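Local coordinates for protein putative citrate lyase (Ralstonia eutropha, PDB 3QQW) that probably acts as a magnesium-dependent lyase of the HpcH/HpaI aldolase and citrate lyase family, perhaps cleaving (S)-citramalyl-CoA, at residues Asp50-Glu56 and Arg84-His90; Ile75-Val81 and Gly107-Leu112. All coordinates share one frame; numbering follows the deposited sequence.

Contact 1: residues Asp50-Glu56 and Arg84-His90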
loop_
_atom_site.group_PDB
_atom_site.type_symbol
_atom_site.label_atom_id
_atom_site.label_comp_id
_atom_site.label_asym_id
_atom_site.label_seq_id
_atom_site.Cartn_x
_atom_site.Cartn_y
_atom_site.Cartn_z
ATOM N N ASP C 50 20.751 19.258 -12.152
ATOM C CA ASP C 50 21.974 18.672 -11.658
ATOM C C ASP C 50 22.546 17.739 -12.724
ATOM O O ASP C 50 21.819 17.276 -13.587
ATOM C CB ASP C 50 21.724 17.910 -10.357
ATOM C CG ASP C 50 21.453 18.769 -9.148
ATOM O OD1 ASP C 50 21.882 19.960 -9.145
ATOM O OD2 ASP C 50 20.879 18.243 -8.173
ATOM N N VAL C 51 23.849 17.460 -12.665
ATOM C CA VAL C 51 24.478 16.540 -13.607
ATOM C C VAL C 51 24.948 15.321 -12.834
ATOM O O VAL C 51 25.661 15.455 -11.848
ATOM C CB VAL C 51 25.627 17.221 -14.379
ATOM C CG1 VAL C 51 26.359 16.231 -15.274
ATOM C CG2 VAL C 51 25.110 18.389 -15.197
ATOM N N THR C 52 24.562 14.134 -13.273
ATOM C CA THR C 52 25.084 12.914 -12.689
ATOM C C THR C 52 26.071 12.308 -13.664
ATOM O O THR C 52 25.713 11.968 -14.791
ATOM C CB THR C 52 23.985 11.904 -12.264
ATOM O OG1 THR C 52 23.055 12.568 -11.424
ATOM C CG2 THR C 52 24.560 10.722 -11.504
ATOM N N CYS C 53 27.321 12.217 -13.235
ATOM C CA CYS C 53 28.386 11.564 -13.995
ATOM C C CYS C 53 28.221 10.108 -13.747
ATOM O O CYS C 53 28.335 9.633 -12.611
ATOM C CB CYS C 53 29.760 12.070 -13.576
ATOM S SG CYS C 53 29.908 13.862 -13.607
ATOM N N ASP C 54 27.752 9.434 -14.764
ATOM C CA ASP C 54 27.410 8.041 -14.655
ATOM C C ASP C 54 28.642 7.131 -14.722
ATOM O O ASP C 54 29.297 7.118 -15.734
ATOM C CB ASP C 54 26.404 7.694 -15.747
ATOM C CG ASP C 54 25.560 6.484 -15.406
ATOM O OD1 ASP C 54 25.899 5.776 -14.420
ATOM O OD2 ASP C 54 24.571 6.237 -16.119
ATOM N N CYS C 55 28.957 6.391 -13.644
ATOM C CA CYS C 55 30.052 5.402 -13.614
ATOM C C CYS C 55 29.448 4.084 -13.948
ATOM O O CYS C 55 29.883 3.456 -14.916
ATOM C CB CYS C 55 30.774 5.357 -12.267
ATOM S SG CYS C 55 31.895 6.746 -11.982
ATOM N N GLU C 56 28.364 3.732 -13.198
ATOM C CA GLU C 56 27.530 2.534 -13.288
ATOM C C GLU C 56 27.303 2.086 -14.731
ATOM O O GLU C 56 27.650 0.945 -15.063
ATOM C CB GLU C 56 26.175 2.761 -12.597
ATOM C CG GLU C 56 25.609 1.492 -11.996
ATOM C CD GLU C 56 24.213 1.086 -12.424
ATOM O OE1 GLU C 56 23.333 1.970 -12.564
ATOM O OE2 GLU C 56 23.982 -0.139 -12.550
ATOM N N ARG C 84 27.212 21.410 -9.214
ATOM C CA ARG C 84 25.947 20.661 -9.207
ATOM C C ARG C 84 26.080 19.426 -10.058
ATOM O O ARG C 84 25.175 19.050 -10.826
ATOM C CB ARG C 84 24.763 21.571 -9.673
ATOM C CG ARG C 84 24.276 22.577 -8.588
ATOM C CD ARG C 84 24.140 22.033 -7.152
ATOM N NE ARG C 84 23.356 20.784 -7.065
ATOM C CZ ARG C 84 23.385 19.944 -6.028
ATOM N NH1 ARG C 84 24.145 20.204 -4.976
ATOM N NH2 ARG C 84 22.662 18.829 -6.046
ATOM N N ALA C 85 27.221 18.778 -9.871
ATOM C CA ALA C 85 27.628 17.568 -10.550
ATOM C C ALA C 85 27.915 16.472 -9.515
ATOM O O ALA C 85 28.794 16.624 -8.664
ATOM C CB ALA C 85 28.860 17.856 -11.398
ATOM N N GLY C 86 27.092 15.425 -9.544
ATOM C CA GLY C 86 27.218 14.254 -8.683
ATOM C C GLY C 86 27.687 13.068 -9.504
ATOM O O GLY C 86 27.945 13.202 -10.705
ATOM N N ALA C 87 27.789 11.898 -8.883
ATOM C CA ALA C 87 28.230 10.707 -9.599
ATOM C C ALA C 87 27.437 9.487 -9.211
ATOM O O ALA C 87 27.121 9.306 -8.044
ATOM C CB ALA C 87 29.709 10.453 -9.343
ATOM N N ARG C 88 27.140 8.628 -10.177
ATOM C CA ARG C 88 26.504 7.352 -9.880
ATOM C C ARG C 88 27.613 6.332 -9.880
ATOM O O ARG C 88 28.246 6.121 -10.904
ATOM C CB ARG C 88 25.357 6.967 -10.854
ATOM C CG ARG C 88 24.928 5.520 -10.603
ATOM C CD ARG C 88 23.618 5.048 -11.170
ATOM N NE ARG C 88 23.519 5.199 -12.617
ATOM C CZ ARG C 88 22.413 4.949 -13.322
ATOM N NH1 ARG C 88 21.326 4.465 -12.722
ATOM N NH2 ARG C 88 22.398 5.150 -14.638
ATOM N N ILE C 89 27.856 5.711 -8.730
ATOM C CA ILE C 89 28.849 4.666 -8.557
ATOM C C ILE C 89 28.188 3.337 -8.920
ATOM O O ILE C 89 27.002 3.307 -9.175
ATOM C CB ILE C 89 29.375 4.718 -7.078
ATOM C CG1 ILE C 89 28.238 4.352 -6.048
ATOM C CG2 ILE C 89 29.998 6.120 -6.791
ATOM C CD1 ILE C 89 28.674 4.084 -4.616
ATOM N N HIS C 90 28.931 2.250 -8.914
ATOM C CA HIS C 90 28.432 0.906 -9.167
ATOM C C HIS C 90 27.595 0.399 -7.960
ATOM O O HIS C 90 27.700 0.940 -6.861
ATOM C CB HIS C 90 29.620 -0.040 -9.462
ATOM C CG HIS C 90 30.245 0.211 -10.809
ATOM N ND1 HIS C 90 31.272 1.146 -10.978
ATOM C CD2 HIS C 90 29.942 -0.316 -12.017
ATOM C CE1 HIS C 90 31.573 1.120 -12.263
ATOM N NE2 HIS C 90 30.804 0.245 -12.924
#
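The guanidinium of Arg88 has Glu56 OE1 over one face and the carboxylate of Asp54 at its edge; that of Arg84 meets the Asp50 carboxylate edge-on, and one face of the His90 ring takes a CH-pi contact from Glu56 CA. These groups flank two neighbouring parallel strands of a TIM barrel, 50-54 and 85-88, the outer members of a beta-alpha-beta unit, whose axes differ by 34°. Hydrogen bonds from Val51 N to Arg84 O, Gly86 N to Val51 O, Cys53 N to Gly86 O, Arg88 N to Cys53 O and Cys55 N to Arg88 O alternate in direction along the pair. Arg88 grips Asp54 side-on: NE donates to OD1 at 3.0 Å and NH2 to OD2 at 2.8 Å. With CG anti to the backbone N (chi1 170°) and a bend at chi3, the Arg88 chain runs alongside Asp54 and turns its NE/NH2 edge onto the carboxylate. The Glu56 carboxylate is turned 81° from the guanidinium plane; OE1 lies 3.2 Å from Arg88 NH1, a purely electrostatic pairing, while its OE2 forms a salt bridge with Lys119. Asp54 thus fixes the edge, while Glu56, less well ordered, adds a charge over one face; Arg88 is predicted to bind substrate. At the N-terminal ends of the strands, Arg84 grips Asp50 in the same two-nitrogen fashion, with OD2 also salt-bridged to Arg251. Thr52 lies on the same sheet face as Asp54 and Arg88, its OG1 hydrogen-bonded to Tyr114 OH and Glu26 OE2, whereas Val51, Cys53, Ala85 and Ala87 face the surrounding helices. Thr52 CG2 comes to 3.9 Å from Arg88 CB.

Contact 2: residues Ile75-Val81 and Gly107-Leu112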
loop_
_atom_site.group_PDB
_atom_site.type_symbol
_atom_site.label_atom_id
_atom_site.label_comp_id
_atom_site.label_asym_id
_atom_site.label_seq_id
_atom_site.Cartn_x
_atom_site.Cartn_y
_atom_site.Cartn_z
ATOM N N ILE C 75 34.554 16.682 -12.204
ATOM C CA ILE C 75 33.815 17.285 -11.087
ATOM C C ILE C 75 34.720 18.338 -10.367
ATOM O O ILE C 75 34.233 19.396 -9.995
ATOM C CB ILE C 75 33.233 16.188 -10.127
ATOM C CG1 ILE C 75 32.100 15.398 -10.834
ATOM C CG2 ILE C 75 32.722 16.789 -8.813
ATOM C CD1 ILE C 75 31.482 14.231 -10.027
ATOM N N ALA C 76 36.011 18.051 -10.214
ATOM C CA ALA C 76 36.967 18.947 -9.566
ATOM C C ALA C 76 37.334 20.143 -10.438
ATOM O O ALA C 76 37.755 21.163 -9.906
ATOM C CB ALA C 76 38.241 18.181 -9.217
ATOM N N SER C 77 37.208 20.012 -11.764
ATOM C CA SER C 77 37.660 21.012 -12.732
ATOM C C SER C 77 36.876 22.312 -12.693
ATOM O O SER C 77 35.758 22.355 -12.192
ATOM C CB SER C 77 37.638 20.445 -14.151
ATOM O OG SER C 77 36.311 20.353 -14.631
ATOM N N ASP C 78 37.485 23.364 -13.260
ATOM C CA ASP C 78 36.961 24.721 -13.431
ATOM C C ASP C 78 35.730 24.714 -14.349
ATOM O O ASP C 78 34.891 25.626 -14.261
ATOM C CB ASP C 78 38.060 25.631 -13.990
ATOM C CG ASP C 78 39.217 25.843 -13.022
ATOM O OD1 ASP C 78 38.976 25.816 -11.794
ATOM O OD2 ASP C 78 40.363 26.073 -13.496
ATOM N N ARG C 79 35.626 23.678 -15.212
ATOM C CA ARG C 79 34.506 23.436 -16.127
ATOM C C ARG C 79 33.217 23.245 -15.318
ATOM O O ARG C 79 32.140 23.617 -15.782
ATOM C CB ARG C 79 34.795 22.186 -16.980
ATOM C CG ARG C 79 33.782 21.913 -18.081
ATOM C CD ARG C 79 34.447 22.105 -19.406
ATOM N NE ARG C 79 33.521 21.911 -20.523
ATOM C CZ ARG C 79 33.716 21.021 -21.484
ATOM N NH1 ARG C 79 34.760 20.201 -21.439
ATOM N NH2 ARG C 79 32.867 20.933 -22.491
ATOM N N ASN C 80 33.344 22.665 -14.106
ATOM C CA ASN C 80 32.236 22.458 -13.196
ATOM C C ASN C 80 32.062 23.760 -12.441
ATOM O O ASN C 80 32.622 23.944 -11.360
ATOM C CB ASN C 80 32.478 21.233 -12.284
ATOM C CG ASN C 80 31.434 21.039 -11.227
ATOM O OD1 ASN C 80 30.379 21.666 -11.264
ATOM N ND2 ASN C 80 31.733 20.222 -10.216
ATOM N N VAL C 81 31.303 24.680 -13.038
ATOM C CA VAL C 81 31.088 26.024 -12.523
ATOM C C VAL C 81 30.117 26.053 -11.331
ATOM O O VAL C 81 30.410 26.687 -10.328
ATOM C CB VAL C 81 30.610 26.965 -13.664
ATOM C CG1 VAL C 81 30.260 28.345 -13.124
ATOM C CG2 VAL C 81 31.669 27.070 -14.758
ATOM N N GLY C 107 38.974 12.710 -5.113
ATOM C CA GLY C 107 39.307 13.458 -6.306
ATOM C C GLY C 107 38.481 14.674 -6.635
ATOM O O GLY C 107 38.976 15.562 -7.331
ATOM N N ALA C 108 37.229 14.738 -6.165
ATOM C CA ALA C 108 36.301 15.806 -6.550
ATOM C C ALA C 108 36.679 17.222 -6.097
ATOM O O ALA C 108 35.917 18.149 -6.379
ATOM C CB ALA C 108 34.912 15.479 -6.048
ATOM N N GLY C 109 37.813 17.390 -5.403
ATOM C CA GLY C 109 38.256 18.683 -4.884
ATOM C C GLY C 109 37.221 19.391 -4.022
ATOM O O GLY C 109 37.171 20.632 -4.015
ATOM N N GLY C 110 36.380 18.600 -3.329
ATOM C CA GLY C 110 35.313 19.086 -2.453
ATOM C C GLY C 110 34.087 19.635 -3.174
ATOM O O GLY C 110 33.214 20.244 -2.553
ATOM N N ARG C 111 34.014 19.431 -4.490
ATOM C CA ARG C 111 32.919 19.950 -5.303
ATOM C C ARG C 111 31.807 18.913 -5.534
ATOM O O ARG C 111 30.752 19.290 -6.032
ATOM C CB ARG C 111 33.448 20.495 -6.640
ATOM C CG ARG C 111 34.416 21.697 -6.454
ATOM C CD ARG C 111 34.827 22.374 -7.760
ATOM N NE ARG C 111 33.803 23.133 -8.485
ATOM C CZ ARG C 111 32.781 23.817 -7.957
ATOM N NH1 ARG C 111 32.571 23.812 -6.643
ATOM N NH2 ARG C 111 31.956 24.498 -8.739
ATOM N N LEU C 112 32.003 17.644 -5.111
ATOM C CA LEU C 112 31.029 16.562 -5.289
ATOM C C LEU C 112 29.687 16.914 -4.658
ATOM O O LEU C 112 29.625 17.175 -3.458
ATOM C CB LEU C 112 31.581 15.257 -4.721
ATOM C CG LEU C 112 30.771 13.960 -4.967
ATOM C CD1 LEU C 112 30.618 13.637 -6.456
ATOM C CD2 LEU C 112 31.422 12.820 -4.254
HETATM O O HOH W 1 29.877 19.054 -8.422
#
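Ala76 and Ala108 bring their backbones together with CA atoms 4.4 Å apart, where the end of helix 64-76 meets the turn that follows helix 97-107; Ala108 O, which accepts from Arg111 N in a type I' turn, also makes a CA-H...O contact with Ala76 CA at 3.4 Å. Arg111 carries the polar part of the contact. Bent at chi3 (69°), its chain passes Ile75 O and Ala76 O and presents the edge of the guanidinium to Asn80 O. Arg111 NH2 donates to Asn80 O at 2.8 Å and Arg111 NE to the same oxygen at 3.2 Å, the latter less straight (138°). Asn80 ND2 lies over one face of the guanidinium, the amide plane tilted 27° from it, the two side chains running antiparallel. Both segments cover a helix end and the connection after it, alpha-to-beta links of a TIM barrel that lead into successive strands, 85-88 and 115-117. Asn80 ND2 reaches back to Ile75 O at 2.6 Å, on a lone pair in the carbonyl plane, tying the turn to the helix end; it also donates to a water that bonds to Arg111 O, a second, indirect link between the segments. On the apolar side, Ile75 divides its two branches: CG2 meets Ala108 CB, and CD1 touches Leu112 CD1 at 3.7 Å. Leu112 itself rests on Ile104 and Val105 of helix 97-107.

Overall arrangement
The two contacts have centres 12 Å apart and alternate along the chain: 50-56, 75-81, 84-90, then 107-112. Helix 64-76 is the connection, crossing between the two strands of contact 1 and ending in contact 2. There Ile75 bridges them directly, its CD1 lying 3.7 Å from Gly86 O and its CG1 3.9 Å from Cys53 SG, while Asn80 ND2 packs 3.9 Å from Ala85 CB. Only contact 1 reaches the predicted site: it contains Arg88, and the side chain of Glu56 is about 5 Å from that of Glu153 and about 6 Å from that of Asp179, both predicted magnesium ligands. In contact 2, the Ile75 side chain remains about 10 Å from that of Arg88.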